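Local coordinates for protein flavin-containing monooxygenase (Allium sativum, PDB 6WPU) that probably uses its bound FAD to S-oxygenate S-allyl-L-cysteine in garlic, as a member of the flavin-containing monooxygenase family, at residues A[240-246]-A[261-267]; A[188-192]-A[290-294]; A[349-353]-A[404-409]. All coordinates share one frame; numbering follows the deposited sequence. Where two conformers were deposited one is given.

Interaction 1. Residues A[240-246]-A[261-267]; sequences EVHIANR and NMWLHSM
Backbone bonds join Val241, Ile243 and Asn245 to the neighbouring strand in parallel register. The amide of Val241 reaches Asn261 O, and its carbonyl takes the amide of Trp263; Ile243 repeats the pattern, its N donating to Trp263 O at 2.8 Å and its O accepting from His265 N. The last rung, Asn245 N to His265 O, is less regular, with the donor lifted above the carbonyl plane where strand 240-244 has already ended. The short axes lie 4.7 Å apart and diverge by 19°.

On the sheet face that bears His242, Trp263 and His265, the polar contacts run in a chain. His242 ND1 and His265 NE2 share a hydrogen bond of 2.8 Å, nearly straight at 164°, and the two rings meet rim to rim. From the other nitrogen, His242 NE2 donates to the anti lone pair of Glu240 OE2, also at 2.8 Å and close to the ring plane. His265 ND1 is hydrogen-bonded in turn to Asp281, so both imidazoles are fixed in rotation by bonds at both nitrogens. The pairing belongs to the parallel part of a mixed sheet, in which strand 240-244 lies between 217-221 and 262-271, consistent with the second dinucleotide-binding-type domain of flavin-containing monooxygenases.

Apolar packing flanks these bonds. Trp263 runs alongside His242, its six-membered ring tilted by 18° but slid so far that overlap is slight, and its CZ3 rests 3.6 Å from Glu240 CG. On the reverse face, Ile243 CD1 lies 3.6 Å from Leu264 CD2 and also touches Met262 SD, while helix 225-234 packs against Val241, Ile243 and Met262.

Interaction 2. Residues A[188-192]-A[290-294]; sequences FAEIP and IMHCT
With CG anti to the carbonyl carbon in both Phe188 and His292 (chi1 -55° for His292), the phenyl ring swings over the imidazole while the imidazole reaches across to the backbone of the 188-192 loop. The result is a T-shaped stack: the CD1 edge of Phe188 stands over one face of His292, 3.9 Å above the plane and offset toward the rim, with the ring planes 81° apart. In its own plane His292 ND1 accepts the amide of Ala189 at 3.1 Å, the N-H pointing almost straight at it (160°). Since NE2 is bonded to Gln201, the imidazole is gripped at both nitrogens and held from turning.

Ile191 and His292 point toward each other, and Ile191 CD1 meets the ring obliquely, 3.4 Å from His292 CE1; the same methyl touches Ile290 CG2 at 4.1 Å. Farther along, Thr294 CG2 meets Ala189 CB at 3.7 Å, while its hydroxyl is bonded to Arg187 O. An alanine in place of His292 would remove the ring and is likely to leave the Ala189 amide and Gln201 without their mate and a gap between Phe188 and Ile191.

Side-chain packing and one backbone-to-ring bond thus hold an irregular loop across the C-terminal end of strand 289-292, which runs parallel to both 200-203 and 217-221, in an arrangement consistent with the Rossmann-like second nucleotide-binding domain of flavin-containing monooxygenases.

Interaction 3. Residues A[349-353]-A[404-409]; sequences LQSKW and WLANEC
A single water bridges Trp353 and Glu408, taking the indole N-H of Trp353 NE1 at 3.0 Å in the ring plane and donating to Glu408 OE1 at 2.6 Å. It serves the one polar atom of an indole that is otherwise wedged, as a knob into a hole, among Trp404, Leu405, Glu408 and Cys409. With CG anti to the backbone N (chi1 -176°), the indole of Trp353 is carried along the flank of helix 404-409.

Trp404 turns its edge to the face of this indole in a T-shaped stack, the planes of the six-membered rings 83° apart and Trp404 CH2 3.6 Å from Trp353 CZ2. Leu405 CD2 approaches the ring obliquely, 3.4 Å from Trp353 CE3. Beside the pyrrole part runs the aliphatic stem of Glu408, whose CB lies 3.7 Å from Trp353 CD1; its chain bends at chi2 and brings the carboxylate round to the water. Cys409 SG sits closer to the backbone of Trp353, 3.4 Å from Trp353 N, and reaches the ring only obliquely.

Nearer the start of the segments, leucine packing takes over. Leu349 CB faces Leu405 CB at 4.0 Å, and the Leu405 CD1 branch lies against Gln350 CG, while the amide end of Gln350 turns to Gly336 and Tyr401. Lys352 lends its CB and CG to Cys409 SG before its ammonium leaves for a salt bridge with Glu40.

The two helix segments run 9.0 Å apart at 31°, both pointing broadly the same way. Phe324 adds a second edge-to-face partner for Trp353, and helix 32-43 lies against Ser351 and Lys352, placing helix 343-358 between it and helix 398-409.

Overall arrangement
Interactions 1 and 2 reach one mixed sheet, their centres 13 Å apart and their nearest atoms about 6 Å apart. Strand 217-221 lies between the strands they use, pairing with 240-244 on one side and 289-292 on the other. Along the chain, 188-192 comes first, both segments of interaction 1 follow, and 290-294 then returns to close interaction 2. Interaction 3 comes later, on the opposite side of the chain's centre, about 41 Å from interaction 1 and 37 Å from interaction 2, centre to centre. The side chain of Gln350 lies about 8 Å from FAD and the side chain of Thr294 about 13 Å, so interaction 3 lies nearer the cofactor and neither side chain touches it.

Interaction 1. Residues A[240-246]-A[261-267]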
ATOM      1  N   GLU A 240      -8.773   4.712  28.110  1.00 35.52           N
ATOM      2  CA  GLU A 240      -9.761   5.212  27.156  1.00 38.66           C
ATOM      3  C   GLU A 240      -9.134   5.389  25.782  1.00 37.37           C
ATOM      4  O   GLU A 240      -7.992   5.847  25.665  1.00 40.02           O
ATOM      5  CB  GLU A 240     -10.349   6.549  27.590  1.00 35.14           C
ATOM      6  CG  GLU A 240     -11.237   6.470  28.814  1.00 49.11           C
ATOM      7  CD  GLU A 240     -11.728   7.838  29.237  1.00 58.62           C
ATOM      8  OE1 GLU A 240     -12.009   8.025  30.443  1.00 68.29           O
ATOM      9  OE2 GLU A 240     -11.817   8.732  28.359  1.00 53.68           O
ATOM     10  N   VAL A 241      -9.889   5.037  24.744  1.00 36.93           N
ATOM     11  CA  VAL A 241      -9.503   5.281  23.357  1.00 34.29           C
ATOM     12  C   VAL A 241     -10.575   6.162  22.726  1.00 40.68           C
ATOM     13  O   VAL A 241     -11.769   5.863  22.824  1.00 41.51           O
ATOM     14  CB  VAL A 241      -9.320   3.966  22.576  1.00 36.95           C
ATOM     15  CG1 VAL A 241      -8.832   4.245  21.150  1.00 39.10           C
ATOM     16  CG2 VAL A 241      -8.334   3.051  23.309  1.00 35.13           C
ATOM     17  N   HIS A 242     -10.151   7.261  22.108  1.00 40.70           N
ATOM     18  CA  HIS A 242     -11.048   8.193  21.434  1.00 41.37           C
ATOM     19  C   HIS A 242     -10.601   8.310  19.982  1.00 41.50           C
ATOM     20  O   HIS A 242      -9.449   8.676  19.717  1.00 39.20           O
ATOM     21  CB  HIS A 242     -11.026   9.560  22.118  1.00 39.19           C
ATOM     22  CG  HIS A 242     -11.546   9.545  23.524  1.00 41.32           C
ATOM     23  ND1 HIS A 242     -12.845   9.873  23.838  1.00 43.26           N
ATOM     24  CD2 HIS A 242     -10.939   9.239  24.697  1.00 40.79           C
ATOM     25  CE1 HIS A 242     -13.017   9.775  25.146  1.00 45.27           C
ATOM     26  NE2 HIS A 242     -11.878   9.381  25.687  1.00 44.41           N
ATOM     27  N   ILE A 243     -11.491   7.976  19.048  1.00 40.40           N
ATOM     28  CA  ILE A 243     -11.202   8.094  17.621  1.00 43.11           C
ATOM     29  C   ILE A 243     -11.743   9.429  17.137  1.00 43.76           C
ATOM     30  O   ILE A 243     -12.912   9.754  17.375  1.00 43.89           O
ATOM     31  CB  ILE A 243     -11.810   6.933  16.818  1.00 46.27           C
ATOM     32  CG1 ILE A 243     -11.468   5.589  17.463  1.00 49.91           C
ATOM     33  CG2 ILE A 243     -11.302   6.959  15.383  1.00 50.27           C
ATOM     34  CD1 ILE A 243     -11.996   4.387  16.693  1.00 54.03           C
ATOM     35  N   ALA A 244     -10.889  10.216  16.481  1.00 37.60           N
ATOM     36  CA  ALA A 244     -11.311  11.436  15.795  1.00 43.46           C
ATOM     37  C   ALA A 244     -11.405  11.076  14.324  1.00 40.92           C
ATOM     38  O   ALA A 244     -10.384  10.950  13.650  1.00 38.32           O
ATOM     39  CB  ALA A 244     -10.330  12.580  16.020  1.00 42.80           C
ATOM     40  N   ASN A 245     -12.627  10.890  13.825  1.00 43.90           N
ATOM     41  CA  ASN A 245     -12.865  10.338  12.489  1.00 47.97           C
ATOM     42  C   ASN A 245     -13.654  11.396  11.730  1.00 49.50           C
ATOM     43  O   ASN A 245     -14.870  11.529  11.912  1.00 50.08           O
ATOM     44  CB  ASN A 245     -13.609   9.000  12.570  1.00 49.67           C
ATOM     45  CG  ASN A 245     -14.036   8.458  11.201  1.00 53.63           C
ATOM     46  OD1 ASN A 245     -13.904   9.120  10.176  1.00 59.03           O
ATOM     47  ND2 ASN A 245     -14.563   7.243  11.196  1.00 49.13           N
ATOM     48  N   ARG A 246     -12.963  12.138  10.868  1.00 49.77           N
ATOM     49  CA  ARG A 246     -13.584  13.316  10.278  1.00 52.74           C
ATOM     50  C   ARG A 246     -14.660  12.979   9.256  1.00 54.80           C
ATOM     51  O   ARG A 246     -15.335  13.896   8.785  1.00 57.93           O
ATOM     52  CB  ARG A 246     -12.528  14.218   9.640  1.00 51.69           C
ATOM     53  CG  ARG A 246     -11.886  13.666   8.405  1.00 63.65           C
ATOM     54  CD  ARG A 246     -11.249  14.804   7.642  1.00 76.42           C
ATOM     55  NE  ARG A 246     -10.281  14.342   6.657  1.00 88.26           N
ATOM     56  CZ  ARG A 246      -9.384  15.136   6.083  1.00 97.45           C
ATOM     57  NH1 ARG A 246      -8.526  14.647   5.191  1.00 94.49           N
ATOM     58  NH2 ARG A 246      -9.345  16.423   6.415  1.00101.78           N
ATOM     59  N   ASN A 261     -14.619   1.068  26.639  1.00 56.20           N
ATOM     60  CA  ASN A 261     -13.586   2.080  26.837  1.00 52.28           C
ATOM     61  C   ASN A 261     -13.139   2.722  25.519  1.00 50.49           C
ATOM     62  O   ASN A 261     -12.008   3.217  25.421  1.00 47.04           O
ATOM     63  CB  ASN A 261     -12.380   1.472  27.560  1.00 46.14           C
ATOM     64  CG  ASN A 261     -11.618   0.482  26.678  1.00 50.31           C
ATOM     65  OD1 ASN A 261     -12.211  -0.184  25.821  1.00 48.73           O
ATOM     66  ND2 ASN A 261     -10.293   0.391  26.880  1.00 46.24           N
ATOM     67  N   MET A 262     -13.999   2.727  24.498  1.00 48.46           N
ATOM     68  CA  MET A 262     -13.670   3.311  23.200  1.00 46.19           C
ATOM     69  C   MET A 262     -14.814   4.201  22.742  1.00 49.22           C
ATOM     70  O   MET A 262     -15.975   3.779  22.756  1.00 51.26           O
ATOM     71  CB  MET A 262     -13.392   2.241  22.139  1.00 44.93           C
ATOM     72  CG  MET A 262     -12.999   2.820  20.773  1.00 47.84           C
ATOM     73  SD  MET A 262     -12.479   1.578  19.546  1.00 57.04           S
ATOM     74  CE  MET A 262     -12.047   0.237  20.627  1.00 51.27           C
ATOM     75  N   TRP A 263     -14.488   5.433  22.353  1.00 44.17           N
ATOM     76  CA  TRP A 263     -15.490   6.384  21.893  1.00 48.02           C
ATOM     77  C   TRP A 263     -15.109   6.934  20.526  1.00 46.97           C
ATOM     78  O   TRP A 263     -13.924   7.082  20.206  1.00 42.99           O
ATOM     79  CB  TRP A 263     -15.661   7.532  22.876  1.00 46.69           C
ATOM     80  CG  TRP A 263     -16.339   7.107  24.149  1.00 56.78           C
ATOM     81  CD1 TRP A 263     -17.681   7.184  24.442  1.00 53.35           C
ATOM     82  CD2 TRP A 263     -15.710   6.528  25.298  1.00 56.26           C
ATOM     83  NE1 TRP A 263     -17.914   6.687  25.700  1.00 57.50           N
ATOM     84  CE2 TRP A 263     -16.725   6.280  26.248  1.00 58.17           C
ATOM     85  CE3 TRP A 263     -14.389   6.194  25.614  1.00 56.85           C
ATOM     86  CZ2 TRP A 263     -16.458   5.716  27.494  1.00 60.76           C
ATOM     87  CZ3 TRP A 263     -14.124   5.633  26.853  1.00 64.31           C
ATOM     88  CH2 TRP A 263     -15.155   5.402  27.780  1.00 66.75           C
ATOM     89  N   LEU A 264     -16.136   7.252  19.737  1.00 48.92           N
ATOM     90  CA  LEU A 264     -15.997   7.800  18.393  1.00 51.53           C
ATOM     91  C   LEU A 264     -16.369   9.276  18.393  1.00 48.06           C
ATOM     92  O   LEU A 264     -17.407   9.664  18.940  1.00 48.94           O
ATOM     93  CB  LEU A 264     -16.883   7.041  17.403  1.00 57.64           C
ATOM     94  CG  LEU A 264     -16.683   5.529  17.394  1.00 61.12           C
ATOM     95  CD1 LEU A 264     -17.919   4.834  16.864  1.00 64.72           C
ATOM     96  CD2 LEU A 264     -15.504   5.201  16.546  1.00 53.04           C
ATOM     97  N   HIS A 265     -15.525  10.091  17.774  1.00 49.16           N
ATOM     98  CA  HIS A 265     -15.768  11.515  17.626  1.00 46.92           C
ATOM     99  C   HIS A 265     -15.541  11.908  16.174  1.00 50.65           C
ATOM    100  O   HIS A 265     -15.017  11.136  15.364  1.00 45.87           O
ATOM    101  CB  HIS A 265     -14.853  12.344  18.528  1.00 42.07           C
ATOM    102  CG  HIS A 265     -14.899  11.937  19.966  1.00 50.10           C
ATOM    103  ND1 HIS A 265     -15.883  12.369  20.828  1.00 47.71           N
ATOM    104  CD2 HIS A 265     -14.083  11.136  20.692  1.00 48.34           C
ATOM    105  CE1 HIS A 265     -15.674  11.849  22.024  1.00 51.43           C
ATOM    106  NE2 HIS A 265     -14.589  11.097  21.967  1.00 49.26           N
ATOM    107  N   SER A 266     -15.913  13.142  15.868  1.00 49.30           N
ATOM    108  CA  SER A 266     -15.727  13.648  14.523  1.00 55.22           C
ATOM    109  C   SER A 266     -14.334  14.234  14.342  1.00 54.42           C
ATOM    110  O   SER A 266     -13.603  13.843  13.426  1.00 66.85           O
ATOM    111  CB  SER A 266     -16.806  14.686  14.212  1.00 62.07           C
ATOM    112  OG  SER A 266     -16.851  14.926  12.820  1.00 73.78           O
ATOM    113  N   MET A 267     -13.933  15.157  15.205  1.00 53.00           N
ATOM    114  CA  MET A 267     -12.661  15.828  14.994  1.00 57.21           C
ATOM    115  C   MET A 267     -12.235  16.531  16.268  1.00 57.17           C
ATOM    116  O   MET A 267     -13.068  16.895  17.107  1.00 57.60           O
ATOM    117  CB  MET A 267     -12.748  16.850  13.860  1.00 56.80           C
ATOM    118  CG  MET A 267     -13.752  17.950  14.151  1.00 67.76           C
ATOM    119  SD  MET A 267     -14.003  19.091  12.777  1.00 78.83           S
ATOM    120  CE  MET A 267     -12.497  20.059  12.840  1.00 82.69           C
TER

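Interaction 2. Residues A[188-192]-A[290-294]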
ATOM      1  N   PHE A 188       0.338  13.681   7.837  1.00 40.67           N
ATOM      2  CA  PHE A 188      -0.095  14.038   9.185  1.00 43.51           C
ATOM      3  C   PHE A 188      -1.393  14.824   9.182  1.00 42.20           C
ATOM      4  O   PHE A 188      -1.786  15.416   8.179  1.00 47.94           O
ATOM      5  CB  PHE A 188       0.974  14.861   9.889  1.00 36.04           C
ATOM      6  CG  PHE A 188       2.251  14.137  10.031  1.00 40.26           C
ATOM      7  CD1 PHE A 188       2.452  13.284  11.105  1.00 36.89           C
ATOM      8  CD2 PHE A 188       3.239  14.258   9.068  1.00 41.55           C
ATOM      9  CE1 PHE A 188       3.627  12.592  11.223  1.00 39.81           C
ATOM     10  CE2 PHE A 188       4.418  13.568   9.185  1.00 38.82           C
ATOM     11  CZ  PHE A 188       4.608  12.730  10.260  1.00 40.62           C
ATOM     12  N   ALA A 189      -2.044  14.833  10.340  1.00 44.63           N
ATOM     13  CA  ALA A 189      -3.216  15.658  10.559  1.00 42.03           C
ATOM     14  C   ALA A 189      -2.786  17.047  11.022  1.00 45.24           C
ATOM     15  O   ALA A 189      -1.695  17.229  11.566  1.00 45.25           O
ATOM     16  CB  ALA A 189      -4.133  15.013  11.600  1.00 44.30           C
ATOM     17  N   GLU A 190      -3.638  18.035  10.770  1.00 46.20           N
ATOM     18  CA  GLU A 190      -3.442  19.387  11.273  1.00 49.26           C
ATOM     19  C   GLU A 190      -4.305  19.530  12.516  1.00 44.58           C
ATOM     20  O   GLU A 190      -5.534  19.555  12.417  1.00 51.59           O
ATOM     21  CB  GLU A 190      -3.813  20.427  10.220  1.00 58.80           C
ATOM     22  CG  GLU A 190      -2.731  20.634   9.180  1.00 77.53           C
ATOM     23  CD  GLU A 190      -1.502  21.317   9.757  1.00 87.42           C
ATOM     24  OE1 GLU A 190      -1.666  22.380  10.401  1.00 90.59           O
ATOM     25  OE2 GLU A 190      -0.379  20.787   9.574  1.00 87.69           O
ATOM     26  N   ILE A 191      -3.670  19.607  13.677  1.00 44.26           N
ATOM     27  CA  ILE A 191      -4.360  19.604  14.965  1.00 44.78           C
ATOM     28  C   ILE A 191      -4.313  21.015  15.541  1.00 46.91           C
ATOM     29  O   ILE A 191      -3.219  21.524  15.829  1.00 43.99           O
ATOM     30  CB  ILE A 191      -3.739  18.600  15.947  1.00 45.04           C
ATOM     31  CG1 ILE A 191      -3.533  17.234  15.294  1.00 42.89           C
ATOM     32  CG2 ILE A 191      -4.628  18.451  17.175  1.00 44.40           C
ATOM     33  CD1 ILE A 191      -2.578  16.315  16.097  1.00 39.25           C
ATOM     34  N   PRO A 192      -5.458  21.663  15.752  1.00 48.04           N
ATOM     35  CA  PRO A 192      -5.460  22.998  16.372  1.00 52.65           C
ATOM     36  C   PRO A 192      -4.852  22.973  17.770  1.00 53.29           C
ATOM     37  O   PRO A 192      -5.184  22.121  18.593  1.00 47.02           O
ATOM     38  CB  PRO A 192      -6.950  23.368  16.421  1.00 50.92           C
ATOM     39  CG  PRO A 192      -7.627  22.429  15.473  1.00 54.77           C
ATOM     40  CD  PRO A 192      -6.813  21.175  15.456  1.00 49.45           C
ATOM     41  N   ILE A 290      -1.482  11.188  21.492  1.00 31.71           N
ATOM     42  CA  ILE A 290      -2.200  11.428  20.243  1.00 33.08           C
ATOM     43  C   ILE A 290      -1.462  10.679  19.148  1.00 33.74           C
ATOM     44  O   ILE A 290      -0.257  10.883  18.956  1.00 36.38           O
ATOM     45  CB  ILE A 290      -2.298  12.921  19.904  1.00 34.95           C
ATOM     46  CG1 ILE A 290      -3.106  13.670  20.970  1.00 31.97           C
ATOM     47  CG2 ILE A 290      -2.930  13.096  18.531  1.00 33.42           C
ATOM     48  CD1 ILE A 290      -3.128  15.154  20.768  1.00 35.54           C
ATOM     49  N   MET A 291      -2.169   9.806  18.436  1.00 35.43           N
ATOM     50  CA  MET A 291      -1.578   9.039  17.343  1.00 32.57           C
ATOM     51  C   MET A 291      -2.223   9.477  16.031  1.00 36.06           C
ATOM     52  O   MET A 291      -3.453   9.449  15.905  1.00 37.45           O
ATOM     53  CB  MET A 291      -1.759   7.535  17.558  1.00 27.21           C
ATOM     54  CG  MET A 291      -1.195   6.700  16.380  1.00 32.68           C
ATOM     55  SD  MET A 291      -1.553   4.927  16.473  1.00 36.73           S
ATOM     56  CE  MET A 291      -1.151   4.536  18.183  1.00 32.05           C
ATOM     57  N   HIS A 292      -1.404   9.905  15.068  1.00 37.02           N
ATOM     58  CA  HIS A 292      -1.905  10.187  13.717  1.00 39.13           C
ATOM     59  C   HIS A 292      -2.000   8.874  12.946  1.00 37.41           C
ATOM     60  O   HIS A 292      -0.976   8.248  12.662  1.00 37.18           O
ATOM     61  CB  HIS A 292      -0.991  11.141  12.950  1.00 32.58           C
ATOM     62  CG  HIS A 292      -0.711  12.438  13.638  1.00 44.77           C
ATOM     63  ND1 HIS A 292      -0.956  13.658  13.044  1.00 46.29           N
ATOM     64  CD2 HIS A 292      -0.168  12.711  14.850  1.00 45.69           C
ATOM     65  CE1 HIS A 292      -0.596  14.625  13.871  1.00 49.79           C
ATOM     66  NE2 HIS A 292      -0.113  14.078  14.973  1.00 47.17           N
ATOM     67  N   CYS A 293      -3.215   8.434  12.628  1.00 37.61           N
ATOM     68  CA  CYS A 293      -3.386   7.328  11.674  0.62 37.66           C
ATOM     69  C   CYS A 293      -3.865   7.892  10.339  1.00 34.36           C
ATOM     70  O   CYS A 293      -4.896   7.524   9.798  1.00 34.85           O
ATOM     71  CB  CYS A 293      -4.349   6.269  12.226  0.62 40.71           C
ATOM     72  SG  CYS A 293      -4.208   4.585  11.445  0.62 48.63           S
ATOM     73  N   THR A 294      -3.071   8.829   9.826  1.00 33.93           N
ATOM     74  CA  THR A 294      -3.438   9.657   8.688  1.00 36.64           C
ATOM     75  C   THR A 294      -2.751   9.229   7.390  1.00 40.97           C
ATOM     76  O   THR A 294      -2.810   9.964   6.403  1.00 43.05           O
ATOM     77  CB  THR A 294      -3.109  11.113   9.013  1.00 36.86           C
ATOM     78  OG1 THR A 294      -1.883  11.150   9.764  1.00 32.98           O
ATOM     79  CG2 THR A 294      -4.222  11.742   9.865  1.00 40.78           C
TER

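Interaction 3. Residues A[349-353]-A[404-409]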
ATOM      1  N   LEU A 349      -1.337  -7.521 -12.865  1.00 36.16           N
ATOM      2  CA  LEU A 349      -1.821  -7.118 -14.178  1.00 39.98           C
ATOM      3  C   LEU A 349      -1.056  -5.909 -14.704  1.00 39.41           C
ATOM      4  O   LEU A 349      -0.777  -5.823 -15.906  1.00 39.14           O
ATOM      5  CB  LEU A 349      -3.314  -6.846 -14.112  1.00 39.23           C
ATOM      6  CG  LEU A 349      -4.150  -8.102 -13.892  1.00 43.34           C
ATOM      7  CD1 LEU A 349      -5.585  -7.726 -13.502  1.00 41.68           C
ATOM      8  CD2 LEU A 349      -4.136  -8.996 -15.150  1.00 36.36           C
ATOM      9  N   GLN A 350      -0.684  -4.980 -13.821  1.00 36.71           N
ATOM     10  CA  GLN A 350       0.155  -3.865 -14.246  1.00 35.40           C
ATOM     11  C   GLN A 350       1.470  -4.355 -14.834  1.00 35.69           C
ATOM     12  O   GLN A 350       1.923  -3.861 -15.870  1.00 36.20           O
ATOM     13  CB  GLN A 350       0.437  -2.930 -13.078  1.00 32.35           C
ATOM     14  CG  GLN A 350      -0.726  -2.068 -12.659  1.00 32.63           C
ATOM     15  CD  GLN A 350      -0.311  -1.077 -11.598  1.00 33.55           C
ATOM     16  OE1 GLN A 350       0.523  -1.388 -10.750  1.00 31.44           O
ATOM     17  NE2 GLN A 350      -0.877   0.127 -11.644  1.00 34.92           N
ATOM     18  N   SER A 351       2.116  -5.301 -14.168  1.00 33.86           N
ATOM     19  CA  SER A 351       3.435  -5.691 -14.631  1.00 36.22           C
ATOM     20  C   SER A 351       3.325  -6.612 -15.839  1.00 38.49           C
ATOM     21  O   SER A 351       4.217  -6.621 -16.690  1.00 35.49           O
ATOM     22  CB  SER A 351       4.215  -6.335 -13.485  1.00 33.01           C
ATOM     23  OG  SER A 351       3.503  -7.433 -12.951  1.00 35.71           O
ATOM     24  N   LYS A 352       2.216  -7.347 -15.945  1.00 40.75           N
ATOM     25  CA  LYS A 352       1.922  -8.097 -17.159  1.00 43.88           C
ATOM     26  C   LYS A 352       1.786  -7.153 -18.351  1.00 45.07           C
ATOM     27  O   LYS A 352       2.290  -7.433 -19.444  1.00 39.92           O
ATOM     28  CB  LYS A 352       0.645  -8.917 -16.949  1.00 40.96           C
ATOM     29  CG  LYS A 352       0.468 -10.115 -17.866  1.00 50.84           C
ATOM     30  CD  LYS A 352      -0.847 -10.846 -17.557  1.00 51.43           C
ATOM     31  CE  LYS A 352      -0.828 -11.527 -16.185  1.00 48.52           C
ATOM     32  NZ  LYS A 352       0.072 -12.730 -16.174  1.00 52.42           N
ATOM     33  N   TRP A 353       1.130  -6.014 -18.143  1.00 39.18           N
ATOM     34  CA  TRP A 353       0.998  -5.004 -19.185  1.00 39.04           C
ATOM     35  C   TRP A 353       2.353  -4.405 -19.542  1.00 42.98           C
ATOM     36  O   TRP A 353       2.710  -4.299 -20.728  1.00 38.16           O
ATOM     37  CB  TRP A 353       0.035  -3.923 -18.701  1.00 35.68           C
ATOM     38  CG  TRP A 353      -0.284  -2.847 -19.683  1.00 37.21           C
ATOM     39  CD1 TRP A 353      -0.556  -2.996 -21.020  1.00 38.41           C
ATOM     40  CD2 TRP A 353      -0.380  -1.448 -19.405  1.00 40.62           C
ATOM     41  NE1 TRP A 353      -0.806  -1.769 -21.591  1.00 40.53           N
ATOM     42  CE2 TRP A 353      -0.713  -0.802 -20.618  1.00 41.98           C
ATOM     43  CE3 TRP A 353      -0.210  -0.673 -18.247  1.00 38.21           C
ATOM     44  CZ2 TRP A 353      -0.887   0.580 -20.706  1.00 35.17           C
ATOM     45  CZ3 TRP A 353      -0.389   0.698 -18.336  1.00 41.31           C
ATOM     46  CH2 TRP A 353      -0.727   1.311 -19.560  1.00 40.87           C
ATOM     47  N   TRP A 404      -9.374  -3.561 -17.646  1.00 47.87           N
ATOM     48  CA  TRP A 404      -8.748  -2.842 -18.752  1.00 46.95           C
ATOM     49  C   TRP A 404      -7.323  -3.341 -18.986  1.00 49.26           C
ATOM     50  O   TRP A 404      -6.912  -3.570 -20.131  1.00 50.97           O
ATOM     51  CB  TRP A 404      -8.752  -1.333 -18.490  1.00 45.72           C
ATOM     52  CG  TRP A 404      -8.229  -0.556 -19.663  1.00 50.37           C
ATOM     53  CD1 TRP A 404      -8.954  -0.067 -20.706  1.00 54.70           C
ATOM     54  CD2 TRP A 404      -6.859  -0.214 -19.932  1.00 50.83           C
ATOM     55  NE1 TRP A 404      -8.128   0.565 -21.606  1.00 56.12           N
ATOM     56  CE2 TRP A 404      -6.837   0.488 -21.155  1.00 52.02           C
ATOM     57  CE3 TRP A 404      -5.655  -0.433 -19.256  1.00 45.87           C
ATOM     58  CZ2 TRP A 404      -5.663   0.980 -21.716  1.00 45.79           C
ATOM     59  CZ3 TRP A 404      -4.478   0.055 -19.815  1.00 46.40           C
ATOM     60  CH2 TRP A 404      -4.495   0.759 -21.032  1.00 43.43           C
ATOM     61  N   LEU A 405      -6.563  -3.531 -17.912  1.00 44.86           N
ATOM     62  CA  LEU A 405      -5.225  -4.084 -18.050  1.00 37.90           C
ATOM     63  C   LEU A 405      -5.280  -5.498 -18.614  1.00 43.83           C
ATOM     64  O   LEU A 405      -4.523  -5.843 -19.529  1.00 44.29           O
ATOM     65  CB  LEU A 405      -4.507  -4.062 -16.698  1.00 35.25           C
ATOM     66  CG  LEU A 405      -4.105  -2.696 -16.129  1.00 39.45           C
ATOM     67  CD1 LEU A 405      -3.649  -2.816 -14.675  1.00 38.42           C
ATOM     68  CD2 LEU A 405      -3.025  -2.079 -16.972  1.00 36.46           C
ATOM     69  N   ALA A 406      -6.186  -6.332 -18.090  1.00 46.57           N
ATOM     70  CA  ALA A 406      -6.308  -7.700 -18.594  1.00 49.49           C
ATOM     71  C   ALA A 406      -6.632  -7.717 -20.084  1.00 50.76           C
ATOM     72  O   ALA A 406      -6.074  -8.521 -20.848  1.00 50.21           O
ATOM     73  CB  ALA A 406      -7.377  -8.460 -17.807  1.00 47.39           C
ATOM     74  N   ASN A 407      -7.523  -6.831 -20.524  1.00 53.36           N
ATOM     75  CA  ASN A 407      -7.844  -6.800 -21.943  1.00 58.20           C
ATOM     76  C   ASN A 407      -6.664  -6.319 -22.777  1.00 55.64           C
ATOM     77  O   ASN A 407      -6.482  -6.775 -23.911  1.00 56.89           O
ATOM     78  CB  ASN A 407      -9.068  -5.929 -22.191  1.00 62.48           C
ATOM     79  CG  ASN A 407      -9.586  -6.070 -23.608  1.00 73.02           C
ATOM     80  OD1 ASN A 407     -10.305  -7.018 -23.924  1.00 79.33           O
ATOM     81  ND2 ASN A 407      -9.198  -5.144 -24.477  1.00 72.21           N
ATOM     82  N   GLU A 408      -5.839  -5.420 -22.241  1.00 55.56           N
ATOM     83  CA  GLU A 408      -4.648  -5.011 -22.979  1.00 53.51           C
ATOM     84  C   GLU A 408      -3.700  -6.184 -23.181  1.00 51.07           C
ATOM     85  O   GLU A 408      -3.120  -6.345 -24.260  1.00 54.02           O
ATOM     86  CB  GLU A 408      -3.946  -3.867 -22.250  1.00 53.49           C
ATOM     87  CG  GLU A 408      -4.679  -2.551 -22.372  1.00 50.23           C
ATOM     88  CD  GLU A 408      -4.862  -2.150 -23.832  1.00 56.27           C
ATOM     89  OE1 GLU A 408      -3.850  -1.858 -24.509  1.00 55.17           O
ATOM     90  OE2 GLU A 408      -6.015  -2.152 -24.302  1.00 56.60           O
ATOM     91  N   CYS A 409      -3.550  -7.029 -22.163  1.00 52.29           N
ATOM     92  CA  CYS A 409      -2.617  -8.151 -22.179  1.00 52.99           C
ATOM     93  C   CYS A 409      -3.174  -9.405 -22.814  1.00 51.28           C
ATOM     94  O   CYS A 409      -2.416 -10.360 -23.003  1.00 59.97           O
ATOM     95  CB  CYS A 409      -2.214  -8.533 -20.757  1.00 59.42           C
ATOM     96  SG  CYS A 409      -1.446  -7.265 -19.903  1.00 64.74           S
TER
HETATM   97  O   HOH W   1      -1.627  -0.557 -24.220  1.00 44.18           O